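Local coordinates for protein inositol 2-dehydrogenase/D-chiro-inositol 3-dehydrogenase (Lactobacillus casei, PDB 4MIO) that catalyses the NAD-dependent oxidation of myo-inositol to 2-keto-myo-inositol and of D-chiro-inositol to 1-keto-D-chiro-inositol, at residues G77-T82 against E96-T101; F92-K97 against V120-F125; T171-H176 against V226-T231. All coordinates share one frame; numbering follows the deposited sequence.

Contact 1 of 3, residues G77-T82 against E96-T101; sequences GAHEAT and EKPLAT. With NAI (1,4-dihydronicotinamide adenine dinucleotide), chain E.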
# COMPACT_ATOMS: atom_id res chain seq x y z
N GLY A 77 19.29 36.47 8.00
CA GLY A 77 20.24 37.48 7.63
C GLY A 77 21.18 37.88 8.76
O GLY A 77 22.15 38.54 8.52
N ALA A 78 20.86 37.44 9.95
CA ALA A 78 21.64 37.76 11.13
C ALA A 78 22.61 36.66 11.56
O ALA A 78 23.34 36.85 12.50
CB ALA A 78 20.75 38.11 12.27
N HIS A 79 22.61 35.54 10.86
CA HIS A 79 23.45 34.42 11.25
C HIS A 79 24.92 34.66 11.01
O HIS A 79 25.71 34.36 11.85
CB HIS A 79 22.99 33.13 10.56
CG HIS A 79 21.61 32.67 10.93
ND1 HIS A 79 21.06 31.53 10.43
CD2 HIS A 79 20.68 33.21 11.74
CE1 HIS A 79 19.86 31.37 10.94
NE2 HIS A 79 19.60 32.38 11.73
N GLU A 80 25.26 35.19 9.84
CA GLU A 80 26.62 35.34 9.41
C GLU A 80 27.44 36.09 10.46
O GLU A 80 28.41 35.59 10.91
CB GLU A 80 26.74 36.08 8.06
CG GLU A 80 28.15 36.18 7.55
CD GLU A 80 28.32 37.25 6.49
OE1 GLU A 80 27.38 37.51 5.75
OE2 GLU A 80 29.43 37.78 6.36
N ALA A 81 26.97 37.27 10.81
CA ALA A 81 27.66 38.12 11.78
C ALA A 81 27.80 37.45 13.11
O ALA A 81 28.86 37.47 13.67
CB ALA A 81 26.96 39.44 11.93
N THR A 82 26.74 36.82 13.58
CA THR A 82 26.76 36.13 14.86
C THR A 82 27.69 34.91 14.84
O THR A 82 28.42 34.69 15.79
CB THR A 82 25.36 35.74 15.33
OG1 THR A 82 24.60 36.90 15.57
CG2 THR A 82 25.41 34.95 16.61
N GLU A 96 20.89 27.46 12.94
CA GLU A 96 19.84 27.12 12.03
C GLU A 96 20.25 27.50 10.62
O GLU A 96 21.09 28.33 10.44
CB GLU A 96 18.51 27.77 12.44
CG GLU A 96 17.63 26.91 13.32
CD GLU A 96 17.32 25.56 12.72
OE1 GLU A 96 17.47 25.42 11.50
OE2 GLU A 96 16.93 24.68 13.45
N LYS A 97 19.63 26.86 9.63
CA LYS A 97 19.76 27.31 8.26
C LYS A 97 19.17 28.72 8.15
O LYS A 97 18.31 29.08 8.89
CB LYS A 97 19.05 26.36 7.30
CG LYS A 97 17.70 25.98 7.73
CD LYS A 97 16.61 26.25 6.74
CE LYS A 97 16.46 27.69 6.44
NZ LYS A 97 15.09 28.13 6.22
N PRO A 98 19.72 29.53 7.23
CA PRO A 98 20.90 29.28 6.44
C PRO A 98 22.20 29.59 7.23
O PRO A 98 22.12 30.23 8.22
CB PRO A 98 20.75 30.30 5.34
CG PRO A 98 20.06 31.35 5.93
CD PRO A 98 19.15 30.83 6.91
N LEU A 99 23.32 29.14 6.75
CA LEU A 99 24.59 29.53 7.36
C LEU A 99 24.76 31.03 7.21
O LEU A 99 25.12 31.72 8.12
CB LEU A 99 25.73 28.81 6.71
CG LEU A 99 27.15 29.13 7.18
CD1 LEU A 99 27.27 28.74 8.62
CD2 LEU A 99 28.16 28.47 6.35
N ALA A 100 24.45 31.50 6.02
CA ALA A 100 24.44 32.91 5.69
C ALA A 100 23.45 33.10 4.55
O ALA A 100 23.13 32.18 3.86
CB ALA A 100 25.79 33.33 5.27
N THR A 101 23.00 34.33 4.37
CA THR A 101 22.05 34.64 3.30
C THR A 101 22.72 34.96 1.99
O THR A 101 22.05 35.12 0.98
CB THR A 101 21.09 35.71 3.69
OG1 THR A 101 21.80 36.88 4.09
CG2 THR A 101 20.18 35.26 4.77
PA NAI E . 11.20 34.28 14.24
O1A NAI E . 11.11 35.55 13.57
O2A NAI E . 10.10 33.77 14.94
O5B NAI E . 12.30 34.39 15.35
C5B NAI E . 13.51 35.02 15.19
C4B NAI E . 13.94 35.69 16.49
O4B NAI E . 15.22 36.25 16.36
C3B NAI E . 13.10 36.91 16.84
O3B NAI E . 12.66 36.81 18.14
C2B NAI E . 14.00 38.09 16.62
O2B NAI E . 13.65 39.19 17.43
C1B NAI E . 15.32 37.53 16.99
N9A NAI E . 16.42 38.18 16.33
C8A NAI E . 16.47 38.67 15.13
N7A NAI E . 17.68 39.11 14.84
C5A NAI E . 18.43 38.93 15.90
C6A NAI E . 19.80 39.17 16.30
N6A NAI E . 20.70 39.74 15.52
N1A NAI E . 20.17 38.77 17.50
C2A NAI E . 19.35 38.21 18.32
N3A NAI E . 18.09 37.98 18.04
C4A NAI E . 17.60 38.30 16.86
O3 NAI E . 11.79 33.31 13.13
PN NAI E . 12.02 31.71 13.26
O1N NAI E . 10.99 31.01 12.52
O2N NAI E . 12.09 31.33 14.63
O5D NAI E . 13.28 31.39 12.48
C5D NAI E . 14.54 31.58 13.05
C4D NAI E . 15.59 30.88 12.23
O4D NAI E . 15.28 29.51 12.23
C3D NAI E . 15.56 31.29 10.79
O3D NAI E . 16.88 31.26 10.34
C2D NAI E . 14.76 30.19 10.13
O2D NAI E . 15.21 30.08 8.84
C1D NAI E . 15.24 29.00 10.92
N1N NAI E . 14.29 27.89 10.81
C2N NAI E . 14.66 26.70 10.39
C3N NAI E . 13.78 25.65 10.26
C7N NAI E . 14.23 24.29 9.76
O7N NAI E . 13.41 23.54 9.33
N7N NAI E . 15.50 24.00 9.82
C4N NAI E . 12.35 25.81 10.65
C5N NAI E . 12.11 27.15 11.11
C6N NAI E . 13.08 28.09 11.18
O HOH W 1 23.46 35.62 7.36
O HOH W 2 25.12 36.71 4.86

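Contact 2 of 3, residues F92-K97 against V120-F125; sequences FIFTEK and VIQVGF. With NAI (1,4-dihydronicotinamide adenine dinucleotide), chain E.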
# COMPACT_ATOMS: atom_id res chain seq x y z
N PHE A 92 31.16 25.68 20.84
CA PHE A 92 30.53 24.96 19.76
C PHE A 92 29.32 25.80 19.27
O PHE A 92 28.72 26.51 20.02
CB PHE A 92 30.09 23.57 20.26
CG PHE A 92 31.23 22.60 20.48
CD1 PHE A 92 31.69 21.82 19.47
CD2 PHE A 92 31.79 22.46 21.71
CE1 PHE A 92 32.70 20.94 19.68
CE2 PHE A 92 32.76 21.58 21.91
CZ PHE A 92 33.24 20.83 20.89
N ILE A 93 29.01 25.64 18.00
CA ILE A 93 28.01 26.46 17.36
C ILE A 93 26.99 25.61 16.56
O ILE A 93 27.36 24.92 15.66
CB ILE A 93 28.68 27.43 16.41
CG1 ILE A 93 29.69 28.29 17.15
CG2 ILE A 93 27.64 28.27 15.69
CD1 ILE A 93 30.62 28.99 16.28
N PHE A 94 25.75 25.69 16.96
CA PHE A 94 24.63 25.16 16.18
C PHE A 94 23.87 26.35 15.61
O PHE A 94 23.28 27.10 16.31
CB PHE A 94 23.69 24.31 17.03
CG PHE A 94 22.58 23.63 16.24
CD1 PHE A 94 21.43 24.30 15.92
CD2 PHE A 94 22.71 22.34 15.80
CE1 PHE A 94 20.45 23.71 15.20
CE2 PHE A 94 21.71 21.76 15.05
CZ PHE A 94 20.60 22.44 14.77
N THR A 95 23.95 26.50 14.30
CA THR A 95 23.18 27.52 13.63
C THR A 95 22.06 26.90 12.81
O THR A 95 22.28 25.96 12.11
CB THR A 95 24.04 28.43 12.74
OG1 THR A 95 23.25 29.47 12.19
CG2 THR A 95 24.72 27.67 11.66
N GLU A 96 20.89 27.46 12.94
CA GLU A 96 19.84 27.12 12.03
C GLU A 96 20.25 27.50 10.62
O GLU A 96 21.09 28.33 10.44
CB GLU A 96 18.51 27.77 12.44
CG GLU A 96 17.63 26.91 13.32
CD GLU A 96 17.32 25.56 12.72
OE1 GLU A 96 17.47 25.42 11.50
OE2 GLU A 96 16.93 24.68 13.45
N LYS A 97 19.63 26.86 9.63
CA LYS A 97 19.76 27.31 8.26
C LYS A 97 19.17 28.72 8.15
O LYS A 97 18.31 29.08 8.89
CB LYS A 97 19.05 26.36 7.30
CG LYS A 97 17.70 25.98 7.73
CD LYS A 97 16.61 26.25 6.74
CE LYS A 97 16.46 27.69 6.44
NZ LYS A 97 15.09 28.13 6.22
N VAL A 120 33.67 23.34 14.75
CA VAL A 120 32.73 23.63 15.79
C VAL A 120 31.29 23.91 15.33
O VAL A 120 30.42 23.98 16.13
CB VAL A 120 33.19 24.80 16.69
CG1 VAL A 120 34.40 24.37 17.51
CG2 VAL A 120 33.54 25.99 15.87
N ILE A 121 31.10 24.09 14.04
CA ILE A 121 29.79 24.48 13.53
C ILE A 121 28.97 23.31 12.96
O ILE A 121 29.46 22.53 12.19
CB ILE A 121 29.91 25.53 12.41
CG1 ILE A 121 30.53 26.83 12.94
CG2 ILE A 121 28.53 25.82 11.79
CD1 ILE A 121 31.01 27.74 11.87
N GLN A 122 27.72 23.24 13.41
CA GLN A 122 26.71 22.38 12.79
C GLN A 122 25.58 23.27 12.28
O GLN A 122 25.19 24.18 12.95
CB GLN A 122 26.17 21.37 13.80
CG GLN A 122 25.11 20.41 13.22
CD GLN A 122 24.84 19.21 14.09
OE1 GLN A 122 25.67 18.79 14.83
NE2 GLN A 122 23.68 18.65 13.94
N VAL A 123 25.12 23.00 11.08
CA VAL A 123 24.01 23.74 10.48
C VAL A 123 22.72 22.89 10.53
O VAL A 123 22.77 21.74 10.30
CB VAL A 123 24.32 24.15 9.05
CG1 VAL A 123 23.23 25.01 8.48
CG2 VAL A 123 25.65 24.89 9.00
N GLY A 124 21.62 23.53 10.85
CA GLY A 124 20.37 22.82 11.08
C GLY A 124 19.58 22.23 9.91
O GLY A 124 18.39 22.37 9.84
N PHE A 125 20.27 21.54 9.03
CA PHE A 125 19.61 20.79 7.97
C PHE A 125 19.11 19.43 8.51
O PHE A 125 19.79 18.46 8.41
CB PHE A 125 20.52 20.61 6.75
CG PHE A 125 20.81 21.88 5.99
CD1 PHE A 125 19.82 22.60 5.42
CD2 PHE A 125 22.10 22.32 5.84
CE1 PHE A 125 20.09 23.76 4.71
CE2 PHE A 125 22.37 23.48 5.15
CZ PHE A 125 21.37 24.19 4.60
PA NAI E . 11.20 34.28 14.24
O1A NAI E . 11.11 35.55 13.57
O2A NAI E . 10.10 33.77 14.94
O5B NAI E . 12.30 34.39 15.35
C5B NAI E . 13.51 35.02 15.19
C4B NAI E . 13.94 35.69 16.49
O4B NAI E . 15.22 36.25 16.36
C3B NAI E . 13.10 36.91 16.84
O3B NAI E . 12.66 36.81 18.14
C2B NAI E . 14.00 38.09 16.62
O2B NAI E . 13.65 39.19 17.43
C1B NAI E . 15.32 37.53 16.99
N9A NAI E . 16.42 38.18 16.33
C8A NAI E . 16.47 38.67 15.13
N7A NAI E . 17.68 39.11 14.84
C5A NAI E . 18.43 38.93 15.90
C6A NAI E . 19.80 39.17 16.30
N6A NAI E . 20.70 39.74 15.52
N1A NAI E . 20.17 38.77 17.50
C2A NAI E . 19.35 38.21 18.32
N3A NAI E . 18.09 37.98 18.04
C4A NAI E . 17.60 38.30 16.86
O3 NAI E . 11.79 33.31 13.13
PN NAI E . 12.02 31.71 13.26
O1N NAI E . 10.99 31.01 12.52
O2N NAI E . 12.09 31.33 14.63
O5D NAI E . 13.28 31.39 12.48
C5D NAI E . 14.54 31.58 13.05
C4D NAI E . 15.59 30.88 12.23
O4D NAI E . 15.28 29.51 12.23
C3D NAI E . 15.56 31.29 10.79
O3D NAI E . 16.88 31.26 10.34
C2D NAI E . 14.76 30.19 10.13
O2D NAI E . 15.21 30.08 8.84
C1D NAI E . 15.24 29.00 10.92
N1N NAI E . 14.29 27.89 10.81
C2N NAI E . 14.66 26.70 10.39
C3N NAI E . 13.78 25.65 10.26
C7N NAI E . 14.23 24.29 9.76
O7N NAI E . 13.41 23.54 9.33
N7N NAI E . 15.50 24.00 9.82
C4N NAI E . 12.35 25.81 10.65
C5N NAI E . 12.11 27.15 11.11
C6N NAI E . 13.08 28.09 11.18

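Contact 3 of 3, residues T171-H176 against V226-T231; sequences TDTLIH and VLVHVT. With NAI (1,4-dihydronicotinamide adenine dinucleotide), chain E.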
# COMPACT_ATOMS: atom_id res chain seq x y z
N THR A 171 14.79 29.55 -0.59
CA THR A 171 15.53 29.69 0.64
C THR A 171 14.93 29.00 1.87
O THR A 171 15.64 28.66 2.79
CB THR A 171 15.85 31.18 0.95
OG1 THR A 171 14.64 31.90 1.12
CG2 THR A 171 16.63 31.79 -0.11
N ASP A 172 13.62 28.83 1.89
CA ASP A 172 12.96 28.25 3.02
C ASP A 172 12.47 26.81 2.73
O ASP A 172 12.32 26.03 3.63
CB ASP A 172 11.80 29.11 3.48
CG ASP A 172 12.24 30.42 4.16
OD1 ASP A 172 13.44 30.69 4.16
OD2 ASP A 172 11.40 31.14 4.66
N THR A 173 12.24 26.53 1.48
CA THR A 173 11.57 25.32 1.10
C THR A 173 12.51 24.36 0.35
O THR A 173 12.90 23.37 0.88
CB THR A 173 10.26 25.66 0.33
OG1 THR A 173 9.39 26.40 1.18
CG2 THR A 173 9.53 24.42 -0.11
N LEU A 174 12.89 24.70 -0.87
CA LEU A 174 13.77 23.86 -1.67
C LEU A 174 15.14 23.65 -1.00
O LEU A 174 15.82 22.73 -1.28
CB LEU A 174 13.98 24.45 -3.10
CG LEU A 174 14.77 23.62 -4.09
CD1 LEU A 174 14.07 22.32 -4.42
CD2 LEU A 174 15.05 24.40 -5.31
N ILE A 175 15.49 24.56 -0.12
CA ILE A 175 16.78 24.51 0.55
C ILE A 175 17.01 23.15 1.21
O ILE A 175 18.10 22.67 1.27
CB ILE A 175 16.95 25.65 1.57
CG1 ILE A 175 18.43 25.85 1.94
CG2 ILE A 175 16.08 25.44 2.78
CD1 ILE A 175 19.24 26.34 0.84
N HIS A 176 15.94 22.54 1.66
CA HIS A 176 16.04 21.24 2.28
C HIS A 176 16.48 20.13 1.30
O HIS A 176 17.31 19.34 1.59
CB HIS A 176 14.73 20.90 2.99
CG HIS A 176 14.46 21.76 4.16
ND1 HIS A 176 15.13 21.62 5.35
CD2 HIS A 176 13.63 22.80 4.33
CE1 HIS A 176 14.71 22.52 6.20
NE2 HIS A 176 13.78 23.24 5.61
N VAL A 226 12.80 18.09 -8.79
CA VAL A 226 12.03 18.38 -7.60
C VAL A 226 10.81 19.23 -7.95
O VAL A 226 10.94 20.18 -8.63
CB VAL A 226 12.82 19.17 -6.55
CG1 VAL A 226 12.05 19.28 -5.26
CG2 VAL A 226 14.15 18.54 -6.29
N LEU A 227 9.65 18.79 -7.49
CA LEU A 227 8.44 19.59 -7.55
C LEU A 227 8.25 20.30 -6.22
O LEU A 227 8.18 19.68 -5.19
CB LEU A 227 7.22 18.70 -7.80
CG LEU A 227 5.84 19.28 -7.56
CD1 LEU A 227 5.55 20.32 -8.56
CD2 LEU A 227 4.82 18.21 -7.61
N VAL A 228 8.20 21.63 -6.28
CA VAL A 228 7.92 22.44 -5.13
C VAL A 228 6.51 23.01 -5.30
O VAL A 228 6.24 23.63 -6.26
CB VAL A 228 8.96 23.61 -4.99
CG1 VAL A 228 8.60 24.54 -3.88
CG2 VAL A 228 10.32 23.07 -4.76
N HIS A 229 5.64 22.69 -4.37
CA HIS A 229 4.24 23.08 -4.46
C HIS A 229 3.75 23.47 -3.09
O HIS A 229 3.44 22.64 -2.31
CB HIS A 229 3.42 21.91 -5.01
CG HIS A 229 2.03 22.29 -5.41
ND1 HIS A 229 1.08 21.36 -5.70
CD2 HIS A 229 1.44 23.49 -5.55
CE1 HIS A 229 -0.04 21.98 -6.00
NE2 HIS A 229 0.16 23.27 -5.93
N VAL A 230 3.67 24.77 -2.84
CA VAL A 230 3.46 25.30 -1.51
C VAL A 230 2.03 25.78 -1.18
O VAL A 230 1.76 26.11 -0.07
CB VAL A 230 4.48 26.39 -1.16
CG1 VAL A 230 5.89 25.85 -1.24
CG2 VAL A 230 4.30 27.58 -1.99
N THR A 231 1.17 25.77 -2.19
CA THR A 231 -0.24 26.05 -2.02
C THR A 231 -1.10 24.83 -2.41
O THR A 231 -2.15 24.97 -2.92
CB THR A 231 -0.70 27.29 -2.82
OG1 THR A 231 -0.56 27.05 -4.21
CG2 THR A 231 0.12 28.50 -2.46
PA NAI E . 11.20 34.28 14.24
O1A NAI E . 11.11 35.55 13.57
O2A NAI E . 10.10 33.77 14.94
O5B NAI E . 12.30 34.39 15.35
C5B NAI E . 13.51 35.02 15.19
C4B NAI E . 13.94 35.69 16.49
O4B NAI E . 15.22 36.25 16.36
C3B NAI E . 13.10 36.91 16.84
O3B NAI E . 12.66 36.81 18.14
C2B NAI E . 14.00 38.09 16.62
O2B NAI E . 13.65 39.19 17.43
C1B NAI E . 15.32 37.53 16.99
N9A NAI E . 16.42 38.18 16.33
C8A NAI E . 16.47 38.67 15.13
N7A NAI E . 17.68 39.11 14.84
C5A NAI E . 18.43 38.93 15.90
C6A NAI E . 19.80 39.17 16.30
N6A NAI E . 20.70 39.74 15.52
N1A NAI E . 20.17 38.77 17.50
C2A NAI E . 19.35 38.21 18.32
N3A NAI E . 18.09 37.98 18.04
C4A NAI E . 17.60 38.30 16.86
O3 NAI E . 11.79 33.31 13.13
PN NAI E . 12.02 31.71 13.26
O1N NAI E . 10.99 31.01 12.52
O2N NAI E . 12.09 31.33 14.63
O5D NAI E . 13.28 31.39 12.48
C5D NAI E . 14.54 31.58 13.05
C4D NAI E . 15.59 30.88 12.23
O4D NAI E . 15.28 29.51 12.23
C3D NAI E . 15.56 31.29 10.79
O3D NAI E . 16.88 31.26 10.34
C2D NAI E . 14.76 30.19 10.13
O2D NAI E . 15.21 30.08 8.84
C1D NAI E . 15.24 29.00 10.92
N1N NAI E . 14.29 27.89 10.81
C2N NAI E . 14.66 26.70 10.39
C3N NAI E . 13.78 25.65 10.26
C7N NAI E . 14.23 24.29 9.76
O7N NAI E . 13.41 23.54 9.33
N7N NAI E . 15.50 24.00 9.82
C4N NAI E . 12.35 25.81 10.65
C5N NAI E . 12.11 27.15 11.11
C6N NAI E . 13.08 28.09 11.18

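Contact 1 of 3, residues G77-T82 against E96-T101
The E96-K97-P98 turn, the EKP motif of Gfo/Idh/MocA dehydrogenases, leaves strand 92-95 of the NAD-binding Rossmann domain and is gripped by H79 from the start of helix 79-86. ND1 of H79 donates to O of P98 at 2.8 Å, fairly straight at 160°, with the acceptor near the ring plane and the donor nearly in line with the C=O. CG of H79 sits beside its backbone N, anti to the carbonyl carbon (chi1 -64°), which turns the ring from the helix into the bend of the loop. There O of K97 also comes to the ring edge, 3.4 Å from CE1 of H79. The peptide bond before P98 is cis, and the K97 carbonyl preceding it faces the dinucleotide: O3D of NAI donates to O of K97 at 3.0 Å, and O2D adds a longer bond to the same oxygen. Beside it, OE1 of E96 accepts the carboxamide N7N of NAI at 3.0 Å, while OE2 is held by H17. Farther along, CB of E80 rests on CB of A100 at 4.0 Å, and CG2 of T101 lies 3.6 Å from N of G77. Water 1 accepts from the backbone N of both E80 and T101; water 2 donates to OE1 of E80 at 2.6 Å and takes a weak bond from N of T101. The other carboxylate oxygen of E80 pairs with R108. O of L99 is buried without a polar partner, 3.5 Å from CB of H79. Since NE2 of H79 is bonded to O of S74, the ring meets a carbonyl at each nitrogen; this fixes its rotation and would probably favour a doubly protonated imidazole.

Contact 2 of 3, residues F92-K97 against V120-F125
F94 and Q122, paired on one face of the sheet, both carry CG anti to the backbone N (chi1 -175° and -179°), which lays the ring of F94 against the extended chain of Q122. There NE2 of Q122 comes to the ring edge, 3.8 Å from CE2 of F94, with amide and ring planes 56° apart. Beyond it CZ of F94 reaches CA of G124 at 3.7 Å; F71 stacks on the same ring, and F289 and H17 meet it edge-to-face. The opposite face carries I93 beside I121 and T95 beside V123, each pair pointing the same way, the CG2 methyls of T95 and V123 4.0 Å apart. These are neighbouring parallel strands of the Rossmann sheet, joined through helix 103-113 as a beta-alpha-beta unit. I93 bonds on both sides of I121: its N donates to O of V120 at 2.9 Å, and its O accepts N of Q122 at 2.8 Å. T95 repeats the pattern around V123, its N meeting O of Q122 at 3.0 Å and its O taking N of G124 at 2.8 Å. OG1 of T95 turns onto a lone pair of O of E96, in the carbonyl plane. G124 then centres an inverse gamma turn, and a side chain there would run into OE1 of E96. CE1 of F125 packs on CB of K97. Replacing E96 with alanine would probably leave the nicotinamide amide without its main acceptor here and deprive H17 of its carboxylate partner. O of G124 offers N7N of NAI only a weak bond at 3.3 Å. With the carboxylate and this carbonyl both turned to N7N, the strand ends present acceptors to the NH2 of the carboxamide, which would probably disfavour the flipped amide.

Contact 3 of 3, residues T171-H176 against V226-T231
Apolar contact carries the whole junction between L174 and T173 on the helix and the valines of the strand. CD1 of L174 reaches CG1 of V226 at 3.7 Å and CG2 of V228 at 3.8 Å, the L174 and V228 side chains crossing at about a right angle. With CG anti to the backbone N (chi1 -174°), L174 sends this methyl across to the sheet, where the side chain also leans on A214 of the next strand. V228 straddles the two helix residues, since its other branch, CG1, meets CG2 of T173 at 3.9 Å. The same T173 methyl touches CG1 of V230 at 4.1 Å. Helix 168-185, which makes a wider pi-type turn at 171-174, thus covers one face of the mixed sheet in the C-terminal alpha/beta domain; the axis of segment 171-176 passes 9.6 Å from that of strand 226-229, their N-to-C directions 153° apart. On the other face, L227 and H229 pack against I243 and G244 of the second subunit. Polar groups find partners outside the two segments: OG1 of T173 bonds to the hydroxyl of Y164, N of V230 to D210, and O of V230 to N157. On the helix side turned from the strand, H176 meets the cofactor, its ring edge toward the carboxamide and CE1 3.5 Å from O7N of NAI. CG2 of I175 lies 3.9 Å above one face of that ring, offset toward the rim.

Overall arrangement
Contacts 1 and 2 share E96 and K97, and their centres lie about 10 Å apart: contact 2 builds the strand end, and contact 1 fastens the loop that leaves it. They also meet directly, CD1 of L99 packing on CG2 of V123 at 4.2 Å. Contact 3 belongs to the other domain, its centre about 19 Å from that of contact 1 and 21 Å from that of contact 2. Helix 168-185 nevertheless closes on both: NZ of K97 stands 3.7 Å from OD1 of D172, a weak ion pair, and CE1 of F125 rests 3.9 Å from CG1 of I175. All three border the nicotinamide half of NAI, contact 3 through H176 on its helix.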